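PDB 1SR8: cobalt-precorrin-5B C(1)-methyltransferase from Archaeoglobus fulgidus, which probably catalyses the S-adenosyl-L-methionine-dependent methylation of C-1 in cobalt-precorrin-5B, giving cobalt-precorrin-6A on the anaerobic route to adenosylcobalamin. Local coordinates for residues V78-E83 with A87-F92; I105-V110 with F118-G123. All coordinates share one frame; numbering follows the deposited sequence.

Contact 1: V78-E83 with A87-F92; sequences VEVEAE and ARVRKF
Val89 divides its two methyls between Val78 and Val80, and this valine trio is the apolar centre of an antiparallel beta hairpin. With chi1 at -173°, CG1 of Val89 stands anti to its backbone N and meets Val78 CG1 at 3.6 Å, the two side chains crossing at about a right angle. CG2 instead presses on Val80 CG1 at 3.3 Å, tighter than ordinary van der Waals contact. Cut back to an alanine here, the side chain would lose both methyls, which is likely to leave Val78 CG1 and Val80 CG1 without their partner and open a gap on the face turned to helix 44-57. Toward the turn, Ala82 CB and Ala87 CB touch at 3.8 Å across a non-hydrogen-bonded pair. Glu81 and Arg88 form the hydrogen-bonded pair beside it, through Glu81 N to Arg88 O (3.1 Å) and Arg88 N to Glu81 O (3.0 Å). Further along, a water takes over: it donates to Glu79 O and accepts from Arg90 N. At the polar edge the extended side chains of Glu81 and Arg88 run alongside each other, yet Glu81 OE1 lies against Arg88 CD (3.3 Å) and stays 4.4 Å from Arg88 NE, beyond a salt bridge. Arg88 NH1 pairs instead with Glu107. Ala50 and Ala54 of helix 44-57 pack on the face bearing Val78, Val80 and Ala82, while strands 63-68 and 105-111 flank the hairpin in the sheet.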
ATOM      1  N   VAL A  78       1.285 -14.633  -2.415  1.00 29.67           N
ATOM      2  CA  VAL A  78       1.119 -14.114  -3.770  1.00 28.05           C
ATOM      3  C   VAL A  78       1.286 -15.222  -4.809  1.00 30.06           C
ATOM      4  O   VAL A  78       2.211 -16.040  -4.727  1.00 28.43           O
ATOM      5  CB  VAL A  78       2.173 -12.997  -4.067  1.00 27.68           C
ATOM      6  CG1 VAL A  78       1.995 -12.442  -5.472  1.00 24.44           C
ATOM      7  CG2 VAL A  78       2.047 -11.882  -3.044  1.00 25.72           C
ATOM      8  N   GLU A  79       0.380 -15.244  -5.782  1.00 30.63           N
ATOM      9  CA  GLU A  79       0.448 -16.228  -6.850  1.00 32.17           C
ATOM     10  C   GLU A  79       1.468 -15.744  -7.869  1.00 30.44           C
ATOM     11  O   GLU A  79       1.468 -14.580  -8.259  1.00 28.85           O
ATOM     12  CB  GLU A  79      -0.925 -16.414  -7.502  1.00 34.64           C
ATOM     13  CG  GLU A  79      -1.893 -17.186  -6.620  1.00 41.41           C
ATOM     14  CD  GLU A  79      -2.763 -18.148  -7.412  1.00 46.38           C
ATOM     15  OE1 GLU A  79      -3.713 -17.687  -8.086  1.00 48.57           O
ATOM     16  OE2 GLU A  79      -2.484 -19.372  -7.367  1.00 49.42           O
ATOM     17  N   VAL A  80       2.347 -16.643  -8.287  1.00 29.74           N
ATOM     18  CA  VAL A  80       3.387 -16.289  -9.233  1.00 29.42           C
ATOM     19  C   VAL A  80       3.544 -17.370 -10.298  1.00 32.22           C
ATOM     20  O   VAL A  80       2.957 -18.451 -10.201  1.00 32.31           O
ATOM     21  CB  VAL A  80       4.753 -16.133  -8.515  1.00 28.16           C
ATOM     22  CG1 VAL A  80       4.649 -15.135  -7.384  1.00 26.73           C
ATOM     23  CG2 VAL A  80       5.210 -17.479  -7.976  1.00 28.24           C
ATOM     24  N   GLU A  81       4.338 -17.054 -11.314  1.00 33.74           N
ATOM     25  CA  GLU A  81       4.650 -17.979 -12.395  1.00 35.57           C
ATOM     26  C   GLU A  81       6.176 -17.996 -12.412  1.00 34.71           C
ATOM     27  O   GLU A  81       6.808 -17.172 -13.066  1.00 34.99           O
ATOM     28  CB  GLU A  81       4.114 -17.453 -13.726  1.00 38.98           C
ATOM     29  CG  GLU A  81       4.366 -18.385 -14.902  1.00 45.63           C
ATOM     30  CD  GLU A  81       4.019 -17.745 -16.236  1.00 49.07           C
ATOM     31  OE1 GLU A  81       4.677 -16.744 -16.603  1.00 51.80           O
ATOM     32  OE2 GLU A  81       3.090 -18.239 -16.918  1.00 50.72           O
ATOM     33  N   ALA A  82       6.764 -18.924 -11.672  1.00 34.98           N
ATOM     34  CA  ALA A  82       8.214 -18.997 -11.589  1.00 36.66           C
ATOM     35  C   ALA A  82       8.778 -20.330 -12.070  1.00 38.26           C
ATOM     36  O   ALA A  82       8.136 -21.373 -11.940  1.00 38.64           O
ATOM     37  CB  ALA A  82       8.651 -18.736 -10.153  1.00 34.98           C
ATOM     38  N   GLU A  83       9.988 -20.286 -12.621  1.00 39.25           N
ATOM     39  CA  GLU A  83      10.644 -21.493 -13.103  1.00 40.23           C
ATOM     40  C   GLU A  83      12.138 -21.295 -13.318  1.00 38.49           C
ATOM     41  O   GLU A  83      12.556 -20.431 -14.085  1.00 38.00           O
ATOM     42  CB  GLU A  83       9.995 -21.959 -14.406  1.00 42.88           C
ATOM     43  CG  GLU A  83      10.524 -23.286 -14.907  1.00 47.64           C
ATOM     44  CD  GLU A  83       9.862 -23.720 -16.194  1.00 50.58           C
ATOM     45  OE1 GLU A  83       8.630 -23.944 -16.185  1.00 52.26           O
ATOM     46  OE2 GLU A  83      10.576 -23.831 -17.215  1.00 53.16           O
ATOM     47  N   ALA A  87      10.942 -15.423 -12.586  1.00 29.72           N
ATOM     48  CA  ALA A  87       9.588 -15.267 -12.050  1.00 28.75           C
ATOM     49  C   ALA A  87       8.849 -14.109 -12.699  1.00 27.99           C
ATOM     50  O   ALA A  87       9.438 -13.112 -13.096  1.00 27.61           O
ATOM     51  CB  ALA A  87       9.625 -15.074 -10.538  1.00 28.46           C
ATOM     52  N   ARG A  88       7.538 -14.263 -12.796  1.00 28.90           N
ATOM     53  CA  ARG A  88       6.666 -13.272 -13.400  1.00 28.97           C
ATOM     54  C   ARG A  88       5.499 -13.123 -12.427  1.00 28.23           C
ATOM     55  O   ARG A  88       4.837 -14.111 -12.100  1.00 27.16           O
ATOM     56  CB  ARG A  88       6.181 -13.808 -14.745  1.00 32.22           C
ATOM     57  CG  ARG A  88       5.426 -12.828 -15.589  1.00 38.55           C
ATOM     58  CD  ARG A  88       4.892 -13.490 -16.858  1.00 42.29           C
ATOM     59  NE  ARG A  88       4.242 -12.516 -17.734  1.00 45.79           N
ATOM     60  CZ  ARG A  88       4.891 -11.619 -18.476  1.00 46.81           C
ATOM     61  NH1 ARG A  88       6.220 -11.577 -18.461  1.00 45.82           N
ATOM     62  NH2 ARG A  88       4.207 -10.747 -19.218  1.00 47.35           N
ATOM     63  N   VAL A  89       5.258 -11.906 -11.946  1.00 25.87           N
ATOM     64  CA  VAL A  89       4.168 -11.675 -10.994  1.00 24.60           C
ATOM     65  C   VAL A  89       3.377 -10.444 -11.383  1.00 23.40           C
ATOM     66  O   VAL A  89       3.946  -9.405 -11.686  1.00 24.10           O
ATOM     67  CB  VAL A  89       4.700 -11.475  -9.560  1.00 25.27           C
ATOM     68  CG1 VAL A  89       3.539 -11.412  -8.582  1.00 26.65           C
ATOM     69  CG2 VAL A  89       5.645 -12.601  -9.186  1.00 25.80           C
ATOM     70  N   ARG A  90       2.058 -10.559 -11.368  1.00 23.35           N
ATOM     71  CA  ARG A  90       1.204  -9.445 -11.744  1.00 24.55           C
ATOM     72  C   ARG A  90       0.652  -8.775 -10.490  1.00 24.32           C
ATOM     73  O   ARG A  90       0.195  -9.442  -9.561  1.00 24.02           O
ATOM     74  CB  ARG A  90       0.046  -9.953 -12.622  1.00 26.92           C
ATOM     75  CG  ARG A  90      -0.740  -8.877 -13.380  1.00 28.75           C
ATOM     76  CD  ARG A  90      -1.904  -9.491 -14.189  1.00 28.84           C
ATOM     77  NE  ARG A  90      -1.464 -10.362 -15.280  1.00 26.81           N
ATOM     78  CZ  ARG A  90      -0.957  -9.930 -16.431  1.00 29.29           C
ATOM     79  NH1 ARG A  90      -0.821  -8.632 -16.659  1.00 30.47           N
ATOM     80  NH2 ARG A  90      -0.574 -10.798 -17.362  1.00 30.79           N
ATOM     81  N   LYS A  91       0.715  -7.452 -10.457  1.00 23.18           N
ATOM     82  CA  LYS A  91       0.186  -6.712  -9.323  1.00 23.73           C
ATOM     83  C   LYS A  91      -1.332  -6.615  -9.439  1.00 23.84           C
ATOM     84  O   LYS A  91      -1.869  -6.446 -10.542  1.00 25.04           O
ATOM     85  CB  LYS A  91       0.743  -5.291  -9.292  1.00 21.95           C
ATOM     86  CG  LYS A  91      -0.132  -4.363  -8.471  1.00 21.35           C
ATOM     87  CD  LYS A  91       0.352  -2.943  -8.437  1.00 19.78           C
ATOM     88  CE  LYS A  91      -0.684  -2.086  -7.726  1.00 19.34           C
ATOM     89  NZ  LYS A  91      -0.309  -0.655  -7.653  1.00 20.26           N
ATOM     90  N   PHE A  92      -2.024  -6.726  -8.310  1.00 23.55           N
ATOM     91  CA  PHE A  92      -3.475  -6.573  -8.315  1.00 21.71           C
ATOM     92  C   PHE A  92      -3.828  -5.485  -7.322  1.00 21.14           C
ATOM     93  O   PHE A  92      -3.214  -5.383  -6.260  1.00 20.02           O
ATOM     94  CB  PHE A  92      -4.187  -7.894  -7.988  1.00 21.84           C
ATOM     95  CG  PHE A  92      -3.887  -8.455  -6.627  1.00 24.26           C
ATOM     96  CD1 PHE A  92      -4.565  -7.996  -5.503  1.00 24.19           C
ATOM     97  CD2 PHE A  92      -2.972  -9.499  -6.483  1.00 24.98           C
ATOM     98  CE1 PHE A  92      -4.345  -8.569  -4.249  1.00 26.67           C
ATOM     99  CE2 PHE A  92      -2.743 -10.081  -5.236  1.00 28.69           C
ATOM    100  CZ  PHE A  92      -3.434  -9.616  -4.111  1.00 27.22           C
TER
HETATM  101  O   HOH W   1       1.154 -13.014 -10.310  1.00 40.78           O

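Contact 2: I105-V110 with F118-G123; sequences IFEAEV and FGRGVG
Glu107, on strand 105-111, faces Arg120, which sits in a type II beta turn running from Gly119 to Val122. Strand 105-111 is an inner strand of a six-stranded mixed sheet, whereas the turn leads into strand 121-125 of another, small sheet; strand 155-159 pairs with strand 105-111, as in the backbone bonding of Glu107 with Ser159, and the Arg120 side chain also touches Ser159 as it reaches across. The turn's own bond, Val122 N to Gly119 O, is weak at 3.5 Å, but Lys129 NZ binds the carbonyls of both Gly119 and Val122 and so ties the two ends of the turn together. At its third position Gly121 has a positive phi of 90°, where a side chain would be jammed against the carbonyl O of Arg120. Arg120 comes just before it, with CG lying between the backbone N and the carbonyl carbon (chi1 66°) and the chain extended as far as NE, which carries the guanidinium over to the strand. Both Glu107 and Arg120 also touch Pro161. The carboxylate of Glu107 is shared, OE2 going to Arg88 and OE1 to Arg120, so it probably balances two positive charges. Its plane is turned 82° from that of the Arg120 guanidinium, and the salt bridge is single: Glu107 OE1 comes in at the guanidinium edge, near its plane, and meets Arg120 NH2 at 2.5 Å, shorter than usual and so of doubtful exact length.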
ATOM      1  N   ILE A 105       2.948  -6.228 -14.873  1.00 25.37           N
ATOM      2  CA  ILE A 105       3.832  -7.357 -14.615  1.00 25.01           C
ATOM      3  C   ILE A 105       5.206  -6.996 -14.065  1.00 24.93           C
ATOM      4  O   ILE A 105       5.854  -6.051 -14.516  1.00 23.65           O
ATOM      5  CB  ILE A 105       4.060  -8.191 -15.892  1.00 25.41           C
ATOM      6  CG1 ILE A 105       2.779  -8.929 -16.282  1.00 26.00           C
ATOM      7  CG2 ILE A 105       5.187  -9.182 -15.670  1.00 24.84           C
ATOM      8  CD1 ILE A 105       2.399 -10.028 -15.326  1.00 26.57           C
ATOM      9  N   PHE A 106       5.641  -7.784 -13.087  1.00 24.83           N
ATOM     10  CA  PHE A 106       6.956  -7.637 -12.471  1.00 25.09           C
ATOM     11  C   PHE A 106       7.739  -8.904 -12.773  1.00 24.71           C
ATOM     12  O   PHE A 106       7.239 -10.009 -12.573  1.00 25.05           O
ATOM     13  CB  PHE A 106       6.842  -7.474 -10.949  1.00 22.92           C
ATOM     14  CG  PHE A 106       6.716  -6.048 -10.502  1.00 22.16           C
ATOM     15  CD1 PHE A 106       7.811  -5.373  -9.984  1.00 19.71           C
ATOM     16  CD2 PHE A 106       5.511  -5.373 -10.625  1.00 20.89           C
ATOM     17  CE1 PHE A 106       7.706  -4.039  -9.596  1.00 20.23           C
ATOM     18  CE2 PHE A 106       5.397  -4.046 -10.241  1.00 20.06           C
ATOM     19  CZ  PHE A 106       6.494  -3.378  -9.727  1.00 20.52           C
ATOM     20  N   GLU A 107       8.960  -8.747 -13.269  1.00 26.26           N
ATOM     21  CA  GLU A 107       9.795  -9.902 -13.563  1.00 27.32           C
ATOM     22  C   GLU A 107      11.032  -9.862 -12.681  1.00 26.76           C
ATOM     23  O   GLU A 107      11.601  -8.793 -12.434  1.00 24.33           O
ATOM     24  CB  GLU A 107      10.229  -9.919 -15.030  1.00 28.33           C
ATOM     25  CG  GLU A 107       9.107  -9.884 -16.037  1.00 32.11           C
ATOM     26  CD  GLU A 107       9.598 -10.210 -17.436  1.00 36.00           C
ATOM     27  OE1 GLU A 107      10.709  -9.760 -17.799  1.00 36.87           O
ATOM     28  OE2 GLU A 107       8.873 -10.910 -18.175  1.00 37.44           O
ATOM     29  N   ALA A 108      11.435 -11.038 -12.210  1.00 27.43           N
ATOM     30  CA  ALA A 108      12.614 -11.182 -11.364  1.00 29.24           C
ATOM     31  C   ALA A 108      13.484 -12.292 -11.928  1.00 29.78           C
ATOM     32  O   ALA A 108      12.995 -13.380 -12.261  1.00 30.10           O
ATOM     33  CB  ALA A 108      12.208 -11.515  -9.932  1.00 28.50           C
ATOM     34  N   GLU A 109      14.777 -12.021 -12.022  1.00 29.41           N
ATOM     35  CA  GLU A 109      15.713 -12.994 -12.557  1.00 31.29           C
ATOM     36  C   GLU A 109      16.906 -13.143 -11.622  1.00 28.71           C
ATOM     37  O   GLU A 109      17.503 -12.144 -11.233  1.00 27.67           O
ATOM     38  CB  GLU A 109      16.195 -12.523 -13.933  1.00 34.35           C
ATOM     39  CG  GLU A 109      17.145 -13.472 -14.629  1.00 40.32           C
ATOM     40  CD  GLU A 109      16.457 -14.289 -15.705  1.00 44.17           C
ATOM     41  OE1 GLU A 109      16.530 -15.540 -15.646  1.00 44.50           O
ATOM     42  OE2 GLU A 109      15.848 -13.671 -16.611  1.00 46.12           O
ATOM     43  N   VAL A 110      17.243 -14.381 -11.260  1.00 28.62           N
ATOM     44  CA  VAL A 110      18.394 -14.630 -10.390  1.00 30.61           C
ATOM     45  C   VAL A 110      19.647 -14.374 -11.212  1.00 32.28           C
ATOM     46  O   VAL A 110      19.705 -14.735 -12.384  1.00 33.85           O
ATOM     47  CB  VAL A 110      18.461 -16.103  -9.863  1.00 29.48           C
ATOM     48  CG1 VAL A 110      17.229 -16.436  -9.044  1.00 26.64           C
ATOM     49  CG2 VAL A 110      18.622 -17.072 -11.019  1.00 28.98           C
ATOM     50  N   PHE A 118      17.610  -3.413  -9.983  1.00 22.76           N
ATOM     51  CA  PHE A 118      16.412  -3.009 -10.708  1.00 23.39           C
ATOM     52  C   PHE A 118      16.731  -2.704 -12.170  1.00 24.26           C
ATOM     53  O   PHE A 118      17.600  -1.882 -12.464  1.00 22.76           O
ATOM     54  CB  PHE A 118      15.807  -1.792 -10.008  1.00 22.61           C
ATOM     55  CG  PHE A 118      15.440  -2.059  -8.576  1.00 21.58           C
ATOM     56  CD1 PHE A 118      14.262  -2.731  -8.264  1.00 20.51           C
ATOM     57  CD2 PHE A 118      16.315  -1.726  -7.547  1.00 23.07           C
ATOM     58  CE1 PHE A 118      13.959  -3.076  -6.943  1.00 21.35           C
ATOM     59  CE2 PHE A 118      16.024  -2.067  -6.219  1.00 23.26           C
ATOM     60  CZ  PHE A 118      14.844  -2.745  -5.918  1.00 21.53           C
ATOM     61  N   GLY A 119      16.021  -3.364 -13.084  1.00 24.13           N
ATOM     62  CA  GLY A 119      16.282  -3.154 -14.495  1.00 24.20           C
ATOM     63  C   GLY A 119      15.319  -2.274 -15.261  1.00 25.33           C
ATOM     64  O   GLY A 119      14.875  -1.237 -14.784  1.00 25.20           O
ATOM     65  N   ARG A 120      15.000  -2.705 -16.475  1.00 27.02           N
ATOM     66  CA  ARG A 120      14.095  -1.969 -17.354  1.00 26.80           C
ATOM     67  C   ARG A 120      12.703  -1.805 -16.760  1.00 24.98           C
ATOM     68  O   ARG A 120      12.211  -2.694 -16.065  1.00 24.17           O
ATOM     69  CB  ARG A 120      13.968  -2.692 -18.697  1.00 30.52           C
ATOM     70  CG  ARG A 120      13.284  -4.047 -18.593  1.00 35.97           C
ATOM     71  CD  ARG A 120      12.930  -4.625 -19.957  1.00 40.86           C
ATOM     72  NE  ARG A 120      12.155  -5.857 -19.836  1.00 44.99           N
ATOM     73  CZ  ARG A 120      12.587  -6.964 -19.230  1.00 49.31           C
ATOM     74  NH1 ARG A 120      13.800  -7.011 -18.683  1.00 50.68           N
ATOM     75  NH2 ARG A 120      11.802  -8.032 -19.168  1.00 51.56           N
ATOM     76  N   GLY A 121      12.073  -0.669 -17.053  1.00 22.96           N
ATOM     77  CA  GLY A 121      10.731  -0.410 -16.567  1.00 23.24           C
ATOM     78  C   GLY A 121      10.663   0.273 -15.218  1.00 22.51           C
ATOM     79  O   GLY A 121       9.598   0.741 -14.817  1.00 22.22           O
ATOM     80  N   VAL A 122      11.792   0.302 -14.511  1.00 22.57           N
ATOM     81  CA  VAL A 122      11.883   0.948 -13.202  1.00 22.49           C
ATOM     82  C   VAL A 122      12.504   2.325 -13.425  1.00 23.81           C
ATOM     83  O   VAL A 122      13.649   2.430 -13.855  1.00 24.22           O
ATOM     84  CB  VAL A 122      12.774   0.133 -12.223  1.00 21.27           C
ATOM     85  CG1 VAL A 122      12.827   0.819 -10.854  1.00 19.32           C
ATOM     86  CG2 VAL A 122      12.226  -1.286 -12.085  1.00 18.55           C
ATOM     87  N   GLY A 123      11.735   3.373 -13.143  1.00 24.10           N
ATOM     88  CA  GLY A 123      12.211   4.728 -13.341  1.00 24.33           C
ATOM     89  C   GLY A 123      13.467   5.106 -12.578  1.00 26.05           C
ATOM     90  O   GLY A 123      13.838   4.472 -11.592  1.00 24.90           O
TER

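Overall arrangement
The two contacts illustrate how chemistry follows position in a fold. Contact 1 joins neighbouring strands through backbone bonds and packed methyls, and is partly buried because a helix lies over one face. Contact 2 is a surface contact between more distant elements, a strand and a turn, and rests on one pair of charges. Both reach one sheet, in which strands 86-90 and 105-111 are adjacent: Val89 O probably accepts a hydrogen bond from Phe106 N at 2.7 Å, and Arg88 CG packs on Ile105 CG2. Glu107 is the joint between them, its carboxylate answering an arginine from each contact.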